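PDB 6WTE: B12-binding domain-containing protein from Kitasatospora setae, which probably transfers a methyl group from S-adenosylmethionine to its substrate without radical catalysis, using bound cobalamin and a [4Fe-4S] cluster. Local coordinates for residues 191-197 / 245-251; 28-34 / 133-138; 46-50 / 88-92. All blocks are in the same frame, centred on the assembly; numbering follows the deposited sequence.

Contact 1: 191-197 / 245-251; sequences VDQLSVY and GQRELAS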
ATOM      1  N   VAL A 191       4.080 -12.423 -12.027  1.00 12.19           N
ATOM      2  CA  VAL A 191       2.888 -11.656 -12.378  1.00 13.61           C
ATOM      3  C   VAL A 191       2.123 -12.362 -13.492  1.00 13.89           C
ATOM      4  O   VAL A 191       2.706 -12.739 -14.515  1.00 14.33           O
ATOM      5  CB  VAL A 191       3.275 -10.231 -12.815  1.00 12.98           C
ATOM      6  CG1 VAL A 191       2.043  -9.458 -13.249  1.00 12.44           C
ATOM      7  CG2 VAL A 191       3.995  -9.508 -11.690  1.00 12.96           C
ATOM      8  N   ASP A 192       0.811 -12.510 -13.310  1.00 12.49           N
ATOM      9  CA  ASP A 192      -0.075 -12.925 -14.396  1.00 12.46           C
ATOM     10  C   ASP A 192      -0.351 -11.696 -15.254  1.00 13.95           C
ATOM     11  O   ASP A 192      -1.194 -10.862 -14.918  1.00 15.25           O
ATOM     12  CB  ASP A 192      -1.359 -13.535 -13.839  1.00 13.99           C
ATOM     13  CG  ASP A 192      -2.357 -13.923 -14.920  1.00 20.04           C
ATOM     14  OD1 ASP A 192      -2.089 -13.741 -16.133  1.00 16.13           O
ATOM     15  OD2 ASP A 192      -3.434 -14.425 -14.540  1.00 20.16           O
ATOM     16  N   GLN A 193       0.365 -11.585 -16.367  1.00 12.82           N
ATOM     17  CA  GLN A 193       0.256 -10.445 -17.267  1.00 13.08           C
ATOM     18  C   GLN A 193      -0.811 -10.629 -18.334  1.00 12.29           C
ATOM     19  O   GLN A 193      -0.996  -9.730 -19.158  1.00 14.79           O
ATOM     20  CB  GLN A 193       1.598 -10.185 -17.947  1.00 13.75           C
ATOM     21  CG  GLN A 193       2.750  -9.952 -16.995  1.00 12.90           C
ATOM     22  CD  GLN A 193       4.070  -9.848 -17.724  1.00 16.13           C
ATOM     23  OE1 GLN A 193       4.865 -10.791 -17.727  1.00 21.33           O
ATOM     24  NE2 GLN A 193       4.307  -8.710 -18.362  1.00 14.03           N
ATOM     25  N   LEU A 194      -1.513 -11.760 -18.344  1.00 13.17           N
ATOM     26  CA  LEU A 194      -2.438 -12.092 -19.418  1.00 17.18           C
ATOM     27  C   LEU A 194      -3.900 -11.989 -19.014  1.00 17.89           C
ATOM     28  O   LEU A 194      -4.707 -11.432 -19.763  1.00 16.60           O
ATOM     29  CB  LEU A 194      -2.155 -13.512 -19.935  1.00 17.34           C
ATOM     30  CG  LEU A 194      -0.769 -13.756 -20.531  1.00 20.79           C
ATOM     31  CD1 LEU A 194      -0.594 -15.215 -20.916  1.00 22.11           C
ATOM     32  CD2 LEU A 194      -0.556 -12.857 -21.736  1.00 20.27           C
ATOM     33  N   SER A 195      -4.271 -12.515 -17.852  1.00 16.48           N
ATOM     34  CA  SER A 195      -5.681 -12.733 -17.566  1.00 19.45           C
ATOM     35  C   SER A 195      -6.401 -11.433 -17.238  1.00 15.45           C
ATOM     36  O   SER A 195      -5.809 -10.467 -16.748  1.00 16.11           O
ATOM     37  CB  SER A 195      -5.861 -13.696 -16.391  1.00 18.39           C
ATOM     38  OG  SER A 195      -5.058 -14.852 -16.539  1.00 19.74           O
ATOM     39  N   VAL A 196      -7.701 -11.430 -17.512  1.00 16.59           N
ATOM     40  CA  VAL A 196      -8.610 -10.455 -16.922  1.00 15.11           C
ATOM     41  C   VAL A 196      -8.935 -10.938 -15.516  1.00 17.10           C
ATOM     42  O   VAL A 196      -9.394 -12.069 -15.332  1.00 21.46           O
ATOM     43  CB  VAL A 196      -9.884 -10.304 -17.765  1.00 18.52           C
ATOM     44  CG1 VAL A 196     -10.888  -9.410 -17.056  1.00 18.15           C
ATOM     45  CG2 VAL A 196      -9.550  -9.771 -19.152  1.00 19.23           C
ATOM     46  N   TYR A 197      -8.687 -10.098 -14.519  1.00 14.37           N
ATOM     47  CA  TYR A 197      -9.007 -10.475 -13.148  1.00 17.55           C
ATOM     48  C   TYR A 197     -10.512 -10.337 -12.953  1.00 16.64           C
ATOM     49  O   TYR A 197     -11.078  -9.269 -13.205  1.00 15.57           O
ATOM     50  CB  TYR A 197      -8.234  -9.615 -12.149  1.00 14.20           C
ATOM     51  CG  TYR A 197      -6.729  -9.567 -12.380  1.00 14.80           C
ATOM     52  CD1 TYR A 197      -6.041 -10.643 -12.946  1.00 16.03           C
ATOM     53  CD2 TYR A 197      -6.002  -8.434 -12.044  1.00 13.91           C
ATOM     54  CE1 TYR A 197      -4.668 -10.579 -13.166  1.00 15.16           C
ATOM     55  CE2 TYR A 197      -4.642  -8.370 -12.245  1.00 14.19           C
ATOM     56  CZ  TYR A 197      -3.979  -9.437 -12.812  1.00 13.75           C
ATOM     57  OH  TYR A 197      -2.613  -9.345 -13.015  1.00 13.29           O
ATOM     58  N   GLY A 245       6.086  -5.544 -14.499  1.00 14.19           N
ATOM     59  CA  GLY A 245       5.314  -6.612 -15.101  1.00 11.85           C
ATOM     60  C   GLY A 245       4.041  -6.001 -15.649  1.00 12.28           C
ATOM     61  O   GLY A 245       3.083  -5.795 -14.904  1.00 13.84           O
ATOM     62  N   GLN A 246       4.043  -5.664 -16.939  1.00 12.39           N
ATOM     63  CA  GLN A 246       2.934  -4.944 -17.550  1.00 13.56           C
ATOM     64  C   GLN A 246       1.823  -5.912 -17.927  1.00 14.02           C
ATOM     65  O   GLN A 246       2.074  -6.938 -18.562  1.00 15.26           O
ATOM     66  CB  GLN A 246       3.406  -4.198 -18.799  1.00 13.33           C
ATOM     67  CG  GLN A 246       4.482  -3.156 -18.557  1.00 17.71           C
ATOM     68  CD  GLN A 246       4.951  -2.503 -19.844  1.00 18.74           C
ATOM     69  OE1 GLN A 246       4.645  -2.974 -20.940  1.00 22.90           O
ATOM     70  NE2 GLN A 246       5.701  -1.415 -19.718  1.00 23.16           N
ATOM     71  N   ARG A 247       0.592  -5.570 -17.562  1.00 13.35           N
ATOM     72  CA  ARG A 247      -0.543  -6.377 -17.977  1.00 11.27           C
ATOM     73  C   ARG A 247      -0.917  -6.064 -19.419  1.00 12.26           C
ATOM     74  O   ARG A 247      -0.716  -4.946 -19.910  1.00 11.57           O
ATOM     75  CB  ARG A 247      -1.752  -6.133 -17.076  1.00 13.47           C
ATOM     76  CG  ARG A 247      -1.547  -6.470 -15.615  1.00 13.71           C
ATOM     77  CD  ARG A 247      -2.833  -6.219 -14.850  1.00 10.48           C
ATOM     78  NE  ARG A 247      -3.917  -7.077 -15.335  1.00 13.76           N
ATOM     79  CZ  ARG A 247      -5.206  -6.886 -15.073  1.00 14.91           C
ATOM     80  NH1 ARG A 247      -5.590  -5.862 -14.322  1.00 13.58           N
ATOM     81  NH2 ARG A 247      -6.113  -7.725 -15.560  1.00 12.36           N
ATOM     82  N   GLU A 248      -1.476  -7.067 -20.092  1.00 12.65           N
ATOM     83  CA  GLU A 248      -2.018  -6.867 -21.431  1.00 15.33           C
ATOM     84  C   GLU A 248      -3.039  -5.740 -21.422  1.00 12.18           C
ATOM     85  O   GLU A 248      -3.955  -5.723 -20.596  1.00 14.14           O
ATOM     86  CB  GLU A 248      -2.672  -8.159 -21.932  1.00 13.69           C
ATOM     87  CG  GLU A 248      -1.727  -9.327 -22.202  1.00 19.63           C
ATOM     88  CD  GLU A 248      -0.893  -9.166 -23.469  1.00 19.92           C
ATOM     89  OE1 GLU A 248      -0.359  -8.067 -23.728  1.00 17.58           O
ATOM     90  OE2 GLU A 248      -0.773 -10.160 -24.218  1.00 24.00           O
ATOM     91  N   LEU A 249      -2.874  -4.793 -22.346  1.00 14.52           N
ATOM     92  CA  LEU A 249      -3.737  -3.616 -22.363  1.00 12.39           C
ATOM     93  C   LEU A 249      -5.201  -4.013 -22.490  1.00 13.45           C
ATOM     94  O   LEU A 249      -6.058  -3.488 -21.771  1.00 13.61           O
ATOM     95  CB  LEU A 249      -3.329  -2.698 -23.514  1.00 15.42           C
ATOM     96  CG  LEU A 249      -1.905  -2.142 -23.429  1.00 15.97           C
ATOM     97  CD1 LEU A 249      -1.500  -1.549 -24.771  1.00 20.09           C
ATOM     98  CD2 LEU A 249      -1.801  -1.106 -22.330  1.00 16.15           C
ATOM     99  N   ALA A 250      -5.501  -4.962 -23.376  1.00 13.88           N
ATOM    100  CA  ALA A 250      -6.888  -5.372 -23.567  1.00 14.89           C
ATOM    101  C   ALA A 250      -7.473  -5.989 -22.303  1.00 15.53           C
ATOM    102  O   ALA A 250      -8.664  -5.809 -22.023  1.00 15.17           O
ATOM    103  CB  ALA A 250      -6.990  -6.355 -24.730  1.00 18.41           C
ATOM    104  N   SER A 251      -6.656  -6.713 -21.531  1.00 13.04           N
ATOM    105  CA  SER A 251      -7.157  -7.329 -20.305  1.00 13.00           C
ATOM    106  C   SER A 251      -7.461  -6.281 -19.245  1.00 13.82           C
ATOM    107  O   SER A 251      -8.484  -6.370 -18.554  1.00 12.85           O
ATOM    108  CB  SER A 251      -6.149  -8.350 -19.770  1.00 14.77           C
ATOM    109  OG  SER A 251      -5.951  -9.402 -20.703  1.00 17.76           O
TER
HETATM  110  O   HOH W   1      -3.139  -9.532 -16.526  1.00 16.05           O

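Contact 2: 28-34 / 133-138; sequences ALEDEGF and LCELAT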
ATOM      1  N   ALA A  28      -6.553 -16.698 -11.009  1.00 13.73           N
ATOM      2  CA  ALA A  28      -5.490 -17.621 -11.388  1.00 14.18           C
ATOM      3  C   ALA A  28      -5.797 -19.035 -10.913  1.00 12.44           C
ATOM      4  O   ALA A  28      -5.648 -20.004 -11.666  1.00 12.36           O
ATOM      5  CB  ALA A  28      -4.161 -17.136 -10.816  1.00 14.84           C
ATOM      6  N   LEU A  29      -6.224 -19.171  -9.660  1.00 11.76           N
ATOM      7  CA  LEU A  29      -6.502 -20.499  -9.124  1.00 13.54           C
ATOM      8  C   LEU A  29      -7.664 -21.158  -9.856  1.00 14.54           C
ATOM      9  O   LEU A  29      -7.592 -22.339 -10.209  1.00 15.25           O
ATOM     10  CB  LEU A  29      -6.787 -20.402  -7.631  1.00 12.22           C
ATOM     11  CG  LEU A  29      -5.574 -20.219  -6.723  1.00 13.04           C
ATOM     12  CD1 LEU A  29      -6.062 -19.859  -5.337  1.00 12.28           C
ATOM     13  CD2 LEU A  29      -4.737 -21.494  -6.702  1.00 12.70           C
ATOM     14  N   GLU A  30      -8.735 -20.403 -10.115  1.00 12.66           N
ATOM     15  CA  GLU A  30      -9.865 -20.969 -10.848  1.00 16.74           C
ATOM     16  C   GLU A  30      -9.466 -21.371 -12.263  1.00 18.42           C
ATOM     17  O   GLU A  30      -9.889 -22.423 -12.759  1.00 17.26           O
ATOM     18  CB  GLU A  30     -11.025 -19.973 -10.880  1.00 14.61           C
ATOM     19  CG  GLU A  30     -11.717 -19.795  -9.538  1.00 17.15           C
ATOM     20  CD  GLU A  30     -12.906 -18.855  -9.615  1.00 20.96           C
ATOM     21  OE1 GLU A  30     -12.970 -18.058 -10.571  1.00 16.98           O
ATOM     22  OE2 GLU A  30     -13.772 -18.916  -8.716  1.00 23.56           O
ATOM     23  N   ASP A  31      -8.647 -20.549 -12.930  1.00 15.79           N
ATOM     24  CA  ASP A  31      -8.213 -20.875 -14.283  1.00 18.14           C
ATOM     25  C   ASP A  31      -7.348 -22.129 -14.323  1.00 18.60           C
ATOM     26  O   ASP A  31      -7.278 -22.784 -15.367  1.00 19.70           O
ATOM     27  CB  ASP A  31      -7.457 -19.694 -14.903  1.00 21.78           C
ATOM     28  CG  ASP A  31      -8.371 -18.531 -15.266  1.00 21.62           C
ATOM     29  OD1 ASP A  31      -9.602 -18.645 -15.090  1.00 22.54           O
ATOM     30  OD2 ASP A  31      -7.855 -17.499 -15.736  1.00 23.73           O
ATOM     31  N   GLU A  32      -6.693 -22.475 -13.217  1.00 16.48           N
ATOM     32  CA  GLU A  32      -5.887 -23.685 -13.116  1.00 20.46           C
ATOM     33  C   GLU A  32      -6.668 -24.871 -12.568  1.00 19.94           C
ATOM     34  O   GLU A  32      -6.068 -25.909 -12.267  1.00 21.01           O
ATOM     35  CB  GLU A  32      -4.656 -23.430 -12.244  1.00 19.34           C
ATOM     36  CG  GLU A  32      -3.636 -22.501 -12.882  1.00 21.45           C
ATOM     37  CD  GLU A  32      -2.990 -23.102 -14.117  1.00 29.84           C
ATOM     38  OE1 GLU A  32      -2.841 -24.341 -14.172  1.00 33.55           O
ATOM     39  OE2 GLU A  32      -2.638 -22.333 -15.036  1.00 38.47           O
ATOM     40  N   GLY A  33      -7.983 -24.743 -12.427  1.00 18.15           N
ATOM     41  CA  GLY A  33      -8.819 -25.867 -12.069  1.00 20.35           C
ATOM     42  C   GLY A  33      -9.127 -26.031 -10.600  1.00 20.86           C
ATOM     43  O   GLY A  33      -9.670 -27.076 -10.213  1.00 20.54           O
ATOM     44  N   PHE A  34      -8.826 -25.039  -9.771  1.00 15.72           N
ATOM     45  CA  PHE A  34      -9.132 -25.124  -8.353  1.00 17.48           C
ATOM     46  C   PHE A  34     -10.464 -24.456  -8.044  1.00 20.67           C
ATOM     47  O   PHE A  34     -10.916 -23.555  -8.759  1.00 17.01           O
ATOM     48  CB  PHE A  34      -8.021 -24.483  -7.517  1.00 16.00           C
ATOM     49  CG  PHE A  34      -6.718 -25.213  -7.615  1.00 17.10           C
ATOM     50  CD1 PHE A  34      -6.478 -26.337  -6.837  1.00 17.69           C
ATOM     51  CD2 PHE A  34      -5.747 -24.796  -8.507  1.00 16.20           C
ATOM     52  CE1 PHE A  34      -5.289 -27.023  -6.944  1.00 15.69           C
ATOM     53  CE2 PHE A  34      -4.556 -25.475  -8.620  1.00 15.39           C
ATOM     54  CZ  PHE A  34      -4.324 -26.590  -7.835  1.00 17.66           C
ATOM     55  N   LEU A 133       1.176 -19.292  -5.933  1.00 10.69           N
ATOM     56  CA  LEU A 133       0.065 -19.900  -5.206  1.00 13.68           C
ATOM     57  C   LEU A 133      -0.537 -21.069  -5.983  1.00 13.19           C
ATOM     58  O   LEU A 133      -0.932 -22.080  -5.388  1.00 14.72           O
ATOM     59  CB  LEU A 133      -1.002 -18.846  -4.892  1.00 11.28           C
ATOM     60  CG  LEU A 133      -2.188 -19.339  -4.057  1.00 12.14           C
ATOM     61  CD1 LEU A 133      -1.693 -19.998  -2.768  1.00 14.72           C
ATOM     62  CD2 LEU A 133      -3.154 -18.197  -3.744  1.00 12.36           C
ATOM     63  N   CYS A 134      -0.621 -20.951  -7.313  1.00 12.91           N
ATOM     64  CA  CYS A 134      -1.122 -22.070  -8.104  1.00 13.95           C
ATOM     65  C   CYS A 134      -0.203 -23.276  -8.001  1.00 14.00           C
ATOM     66  O   CYS A 134      -0.674 -24.414  -7.916  1.00 14.08           O
ATOM     67  CB  CYS A 134      -1.286 -21.671  -9.565  1.00 14.14           C
ATOM     68  SG  CYS A 134      -2.706 -20.610  -9.863  1.00 15.67           S
ATOM     69  N   GLU A 135       1.114 -23.052  -8.043  1.00 14.34           N
ATOM     70  CA  GLU A 135       2.033 -24.174  -7.897  1.00 13.46           C
ATOM     71  C   GLU A 135       1.923 -24.781  -6.507  1.00 14.50           C
ATOM     72  O   GLU A 135       1.938 -26.005  -6.360  1.00 13.60           O
ATOM     73  CB  GLU A 135       3.468 -23.735  -8.195  1.00 14.68           C
ATOM     74  CG  GLU A 135       3.663 -23.305  -9.642  1.00 17.49           C
ATOM     75  CD  GLU A 135       5.121 -23.161 -10.042  1.00 30.98           C
ATOM     76  OE1 GLU A 135       6.005 -23.634  -9.294  1.00 27.81           O
ATOM     77  OE2 GLU A 135       5.377 -22.570 -11.114  1.00 35.14           O
ATOM     78  N   LEU A 136       1.772 -23.937  -5.482  1.00 13.22           N
ATOM     79  CA  LEU A 136       1.599 -24.442  -4.123  1.00 13.81           C
ATOM     80  C   LEU A 136       0.317 -25.257  -3.999  1.00 13.76           C
ATOM     81  O   LEU A 136       0.328 -26.376  -3.472  1.00 14.19           O
ATOM     82  CB  LEU A 136       1.604 -23.276  -3.131  1.00 13.73           C
ATOM     83  CG  LEU A 136       1.421 -23.633  -1.649  1.00 11.30           C
ATOM     84  CD1 LEU A 136       2.528 -24.549  -1.134  1.00 14.68           C
ATOM     85  CD2 LEU A 136       1.315 -22.373  -0.797  1.00 12.58           C
ATOM     86  N   ALA A 137      -0.799 -24.719  -4.499  1.00 12.12           N
ATOM     87  CA  ALA A 137      -2.058 -25.458  -4.449  1.00 14.29           C
ATOM     88  C   ALA A 137      -1.943 -26.788  -5.183  1.00 15.14           C
ATOM     89  O   ALA A 137      -2.507 -27.798  -4.745  1.00 14.36           O
ATOM     90  CB  ALA A 137      -3.193 -24.612  -5.035  1.00 13.57           C
ATOM     91  N   THR A 138      -1.213 -26.812  -6.299  1.00 13.95           N
ATOM     92  CA  THR A 138      -1.037 -28.065  -7.021  1.00 14.63           C
ATOM     93  C   THR A 138      -0.241 -29.063  -6.189  1.00 16.84           C
ATOM     94  O   THR A 138      -0.621 -30.235  -6.088  1.00 15.71           O
ATOM     95  CB  THR A 138      -0.348 -27.817  -8.365  1.00 15.86           C
ATOM     96  OG1 THR A 138      -1.163 -26.961  -9.175  1.00 18.85           O
ATOM     97  CG2 THR A 138      -0.121 -29.129  -9.105  1.00 17.98           C
TER

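Contact 3: 46-50 / 88-92; sequences DDWKT and EIITE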
ATOM      1  N   ASP A  46     -17.019  -7.531  14.168  1.00 30.37           N
ATOM      2  CA  ASP A  46     -17.493  -7.731  15.524  1.00 33.17           C
ATOM      3  C   ASP A  46     -17.813  -9.184  15.837  1.00 27.62           C
ATOM      4  O   ASP A  46     -18.112  -9.496  16.995  1.00 36.49           O
ATOM      5  CB  ASP A  46     -18.719  -6.848  15.772  1.00 36.02           C
ATOM      6  CG  ASP A  46     -18.504  -5.414  15.303  1.00 43.76           C
ATOM      7  OD1 ASP A  46     -17.391  -4.880  15.503  1.00 41.14           O
ATOM      8  OD2 ASP A  46     -19.440  -4.827  14.719  1.00 51.58           O
ATOM      9  N   ASP A  47     -17.753 -10.079  14.847  1.00 26.09           N
ATOM     10  CA  ASP A  47     -18.041 -11.489  15.098  1.00 25.80           C
ATOM     11  C   ASP A  47     -17.271 -12.377  14.124  1.00 24.85           C
ATOM     12  O   ASP A  47     -17.780 -13.402  13.659  1.00 24.68           O
ATOM     13  CB  ASP A  47     -19.546 -11.776  15.028  1.00 27.59           C
ATOM     14  CG  ASP A  47     -20.110 -11.677  13.614  1.00 28.50           C
ATOM     15  OD1 ASP A  47     -19.577 -10.900  12.793  1.00 23.36           O
ATOM     16  OD2 ASP A  47     -21.102 -12.385  13.328  1.00 34.91           O
ATOM     17  N   TRP A  48     -16.014 -12.017  13.838  1.00 20.12           N
ATOM     18  CA  TRP A  48     -15.266 -12.750  12.818  1.00 20.43           C
ATOM     19  C   TRP A  48     -15.009 -14.197  13.234  1.00 19.88           C
ATOM     20  O   TRP A  48     -14.917 -15.076  12.368  1.00 19.99           O
ATOM     21  CB  TRP A  48     -13.953 -12.029  12.487  1.00 20.47           C
ATOM     22  CG  TRP A  48     -13.021 -11.808  13.642  1.00 20.06           C
ATOM     23  CD1 TRP A  48     -12.917 -10.685  14.410  1.00 21.04           C
ATOM     24  CD2 TRP A  48     -12.043 -12.729  14.144  1.00 20.59           C
ATOM     25  NE1 TRP A  48     -11.943 -10.852  15.366  1.00 18.92           N
ATOM     26  CE2 TRP A  48     -11.392 -12.100  15.224  1.00 17.61           C
ATOM     27  CE3 TRP A  48     -11.658 -14.024  13.786  1.00 20.09           C
ATOM     28  CZ2 TRP A  48     -10.384 -12.723  15.951  1.00 20.89           C
ATOM     29  CZ3 TRP A  48     -10.654 -14.640  14.510  1.00 17.31           C
ATOM     30  CH2 TRP A  48     -10.031 -13.993  15.581  1.00 18.94           C
ATOM     31  N   LYS A  49     -14.921 -14.471  14.539  1.00 15.78           N
ATOM     32  CA  LYS A  49     -14.774 -15.856  14.983  1.00 22.76           C
ATOM     33  C   LYS A  49     -15.991 -16.688  14.606  1.00 22.60           C
ATOM     34  O   LYS A  49     -15.857 -17.847  14.197  1.00 25.07           O
ATOM     35  CB  LYS A  49     -14.545 -15.917  16.492  1.00 22.27           C
ATOM     36  CG  LYS A  49     -13.173 -15.470  16.934  1.00 21.86           C
ATOM     37  CD  LYS A  49     -12.995 -15.679  18.427  1.00 24.81           C
ATOM     38  CE  LYS A  49     -11.622 -15.208  18.892  1.00 23.23           C
ATOM     39  NZ  LYS A  49     -11.398 -15.467  20.344  1.00 27.68           N
ATOM     40  N   THR A  50     -17.188 -16.115  14.759  1.00 21.60           N
ATOM     41  CA  THR A  50     -18.409 -16.790  14.327  1.00 25.12           C
ATOM     42  C   THR A  50     -18.351 -17.123  12.843  1.00 25.13           C
ATOM     43  O   THR A  50     -18.718 -18.230  12.433  1.00 28.11           O
ATOM     44  CB  THR A  50     -19.621 -15.913  14.641  1.00 25.48           C
ATOM     45  OG1 THR A  50     -19.783 -15.830  16.062  1.00 31.77           O
ATOM     46  CG2 THR A  50     -20.897 -16.485  14.016  1.00 26.71           C
ATOM     47  N   GLU A  88      -4.000 -13.017  15.642  1.00 15.13           N
ATOM     48  CA  GLU A  88      -5.154 -13.544  16.363  1.00 18.82           C
ATOM     49  C   GLU A  88      -6.091 -14.300  15.424  1.00 16.56           C
ATOM     50  O   GLU A  88      -6.573 -15.392  15.759  1.00 14.98           O
ATOM     51  CB  GLU A  88      -5.890 -12.404  17.068  1.00 17.58           C
ATOM     52  CG  GLU A  88      -7.013 -12.865  17.972  1.00 22.49           C
ATOM     53  CD  GLU A  88      -7.804 -11.712  18.570  1.00 25.08           C
ATOM     54  OE1 GLU A  88      -7.700 -10.575  18.051  1.00 28.12           O
ATOM     55  OE2 GLU A  88      -8.522 -11.945  19.566  1.00 33.57           O
ATOM     56  N   ILE A  89      -6.339 -13.746  14.235  1.00 13.57           N
ATOM     57  CA  ILE A  89      -7.195 -14.415  13.259  1.00 13.65           C
ATOM     58  C   ILE A  89      -6.549 -15.711  12.782  1.00 15.32           C
ATOM     59  O   ILE A  89      -7.209 -16.754  12.695  1.00 14.80           O
ATOM     60  CB  ILE A  89      -7.514 -13.467  12.090  1.00 16.43           C
ATOM     61  CG1 ILE A  89      -8.515 -12.392  12.543  1.00 12.31           C
ATOM     62  CG2 ILE A  89      -8.026 -14.258  10.881  1.00 15.34           C
ATOM     63  CD1 ILE A  89      -8.574 -11.150  11.647  1.00 16.58           C
ATOM     64  N   ILE A  90      -5.249 -15.673  12.485  1.00 12.34           N
ATOM     65  CA  ILE A  90      -4.555 -16.871  12.014  1.00 14.02           C
ATOM     66  C   ILE A  90      -4.529 -17.944  13.099  1.00 15.57           C
ATOM     67  O   ILE A  90      -4.672 -19.139  12.813  1.00 14.64           O
ATOM     68  CB  ILE A  90      -3.142 -16.508  11.531  1.00 15.99           C
ATOM     69  CG1 ILE A  90      -3.237 -15.682  10.241  1.00 14.13           C
ATOM     70  CG2 ILE A  90      -2.303 -17.774  11.348  1.00 12.72           C
ATOM     71  CD1 ILE A  90      -1.921 -15.059   9.797  1.00 14.45           C
ATOM     72  N   THR A  91      -4.352 -17.540  14.358  1.00 14.00           N
ATOM     73  CA  THR A  91      -4.333 -18.520  15.440  1.00 17.27           C
ATOM     74  C   THR A  91      -5.669 -19.243  15.552  1.00 20.04           C
ATOM     75  O   THR A  91      -5.707 -20.460  15.768  1.00 18.21           O
ATOM     76  CB  THR A  91      -3.963 -17.841  16.761  1.00 16.04           C
ATOM     77  OG1 THR A  91      -2.619 -17.360  16.685  1.00 17.78           O
ATOM     78  CG2 THR A  91      -4.077 -18.815  17.922  1.00 19.65           C
ATOM     79  N   GLU A  92      -6.777 -18.513  15.388  1.00 16.44           N
ATOM     80  CA  GLU A  92      -8.085 -19.163  15.400  1.00 16.75           C
ATOM     81  C   GLU A  92      -8.247 -20.106  14.212  1.00 17.92           C
ATOM     82  O   GLU A  92      -8.793 -21.208  14.359  1.00 16.71           O
ATOM     83  CB  GLU A  92      -9.193 -18.109  15.418  1.00 18.74           C
ATOM     84  CG  GLU A  92     -10.594 -18.686  15.576  1.00 20.49           C
ATOM     85  CD  GLU A  92     -10.820 -19.352  16.927  1.00 25.30           C
ATOM     86  OE1 GLU A  92     -10.128 -18.999  17.904  1.00 28.46           O
ATOM     87  OE2 GLU A  92     -11.697 -20.235  17.008  1.00 30.67           O
TER
HETATM   88  O   HOH W   2      -8.747 -14.603  20.055  1.00 28.91           O
HETATM   89  O   HOH W   3     -11.131 -18.246  20.373  1.00 30.40           O

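Contact 1: 191-197 / 245-251
R247 keeps CG beside its backbone N (chi1 -61°) and then bends at chi3 (62°), which swings its guanidinium over one face of the Y197 ring. The result is a cation-pi stack, R247 CZ lying 3.6 Å from the centroid of the Y197 ring with the planes 13° apart. It joins the irregular loop 191-197 to the radical SAM core, where the short strand 245-246 leads into helix 249-261. Arginine suits the place because its edge stays usable: NH2 gives S195 O a 3.0 Å bond in the plane of both groups, and NE reaches a water that also donates to D192 O and S195 O. L222 O takes NH1 and E255 pairs with NH2 as well; together these partners fix the group's rotation. The tyrosine hydroxyl, Y197 OH, donates to D192 O at 2.8 Å. D192 OD1 accepts from L194 N, an Asx turn, and from S195 N, which extends it to an Asx motif, while D192 N bonds E130, a cobalamin-binding residue. Further bonds join the segments: E248 N, at the N-cap position, donates to Q193 O, and Q193 NE2 reaches Q246 O at 2.9 Å. In the helix's first turn, S251 OG donates to L194 O at 2.6 Å.

Contact 2: 28-34 / 133-138
L29 and C134 bring their CA atoms to 5.7 Å where the end of helix 20-31 meets helix 130-141, whereas F34 and A137, past the turn, are 8.1 Å apart at CA. G33, with positive phi, closes the first helix in a Schellman motif, which suits glycine, and the chain then turns F34 back toward the second helix. The F34 ring receives A137 CB over one face, a CH-pi contact 3.8 Å from CB to the centroid; a small methyl lets the aromatic lie close to the helix. At the ring edge stands T138 OG1, 3.5 Å from F34 CZ. That hydroxyl, beside its own backbone N (chi1 -62°), donates to C134 O. C134 SG sits against A28 O, 3.5 Å away, with A28 CB, L29 CD2 and E32 CG around it, while L29 CD1 crosses to L133 CD2 at 3.7 Å. Both helices belong to the Rossmann-like B12-binding domain and rest on its sheet, L29 on V36 and L133 on L63; the side chain of L133 is about 4 Å from the bound cobalamin. R3 adds a cation-pi contact to F34. No hydrogen bond crosses between the segments, so cohesion rests on dispersion and burial of apolar surface, with the T138 hydroxyl satisfied inside its own helix.

Contact 3: 46-50 / 88-92
W48 and I89 make the main apolar contact: I89 CG1 lies over the six-membered ring of W48, 3.6 Å from its centroid and just 6° off the ring normal, a nearly perpendicular CH-pi approach. The indole gets there through a chi1 of 58°, which sets CG in the crowded position between backbone N and carbonyl carbon and directs the ring at the other helix. Its opposite face is covered from within its own segment by K49 CG, so the flat ring is held between two aliphatic groups. The rim takes other neighbours: E92 CB is 3.9 Å from W48 CZ3, and the carboxylate of E88, turned 77° from the ring, has CD 3.8 Å from W48 CZ2. A large, flat tryptophan suits this place because one side chain spans a full turn of the facing helix, from E88 to E92.

These helices, 48-58 and 83-96, belong to the Rossmann-like B12-binding domain and follow its parallel strands 35-40 and 63-67. I89 also touches P10 and L41, while cobalamin is about 12 Å from its side chain.

Between the two segments the polar links run through water. K49, its chain extended, stops 4.5 Å short of E92, measured from NZ to OE1, beyond salt-bridge range. Water spans this gap instead: K49 NZ donates at 2.8 Å to each of two waters, one donating to E92 OE1 and the other to E88 OE2. Lysine can thus serve two acidic residues a turn apart. The second oxygen of E92, OE2, bonds H53 NE2 on the helix that carries W48.

From the N terminus, the chain first passes 28-34, at the end of helix 20-31, and then 46-50. Contact 3 closes first, when helix 83-96 returns to helix 48-58. Contact 2 closes later at 133-138, so contact 3 is nested inside its loop; their nearest atoms are about 13 Å apart, and both lie within the B12-binding domain, whose helices they pair. Contact 1 follows in series, closing when the strand and helix start at 245-251 meet loop 191-197, and so ties that loop to the radical SAM core. Contacts 1 and 2 touch through S195 and D31, whereas contacts 1 and 3 stay about 23 Å apart at nearest atoms.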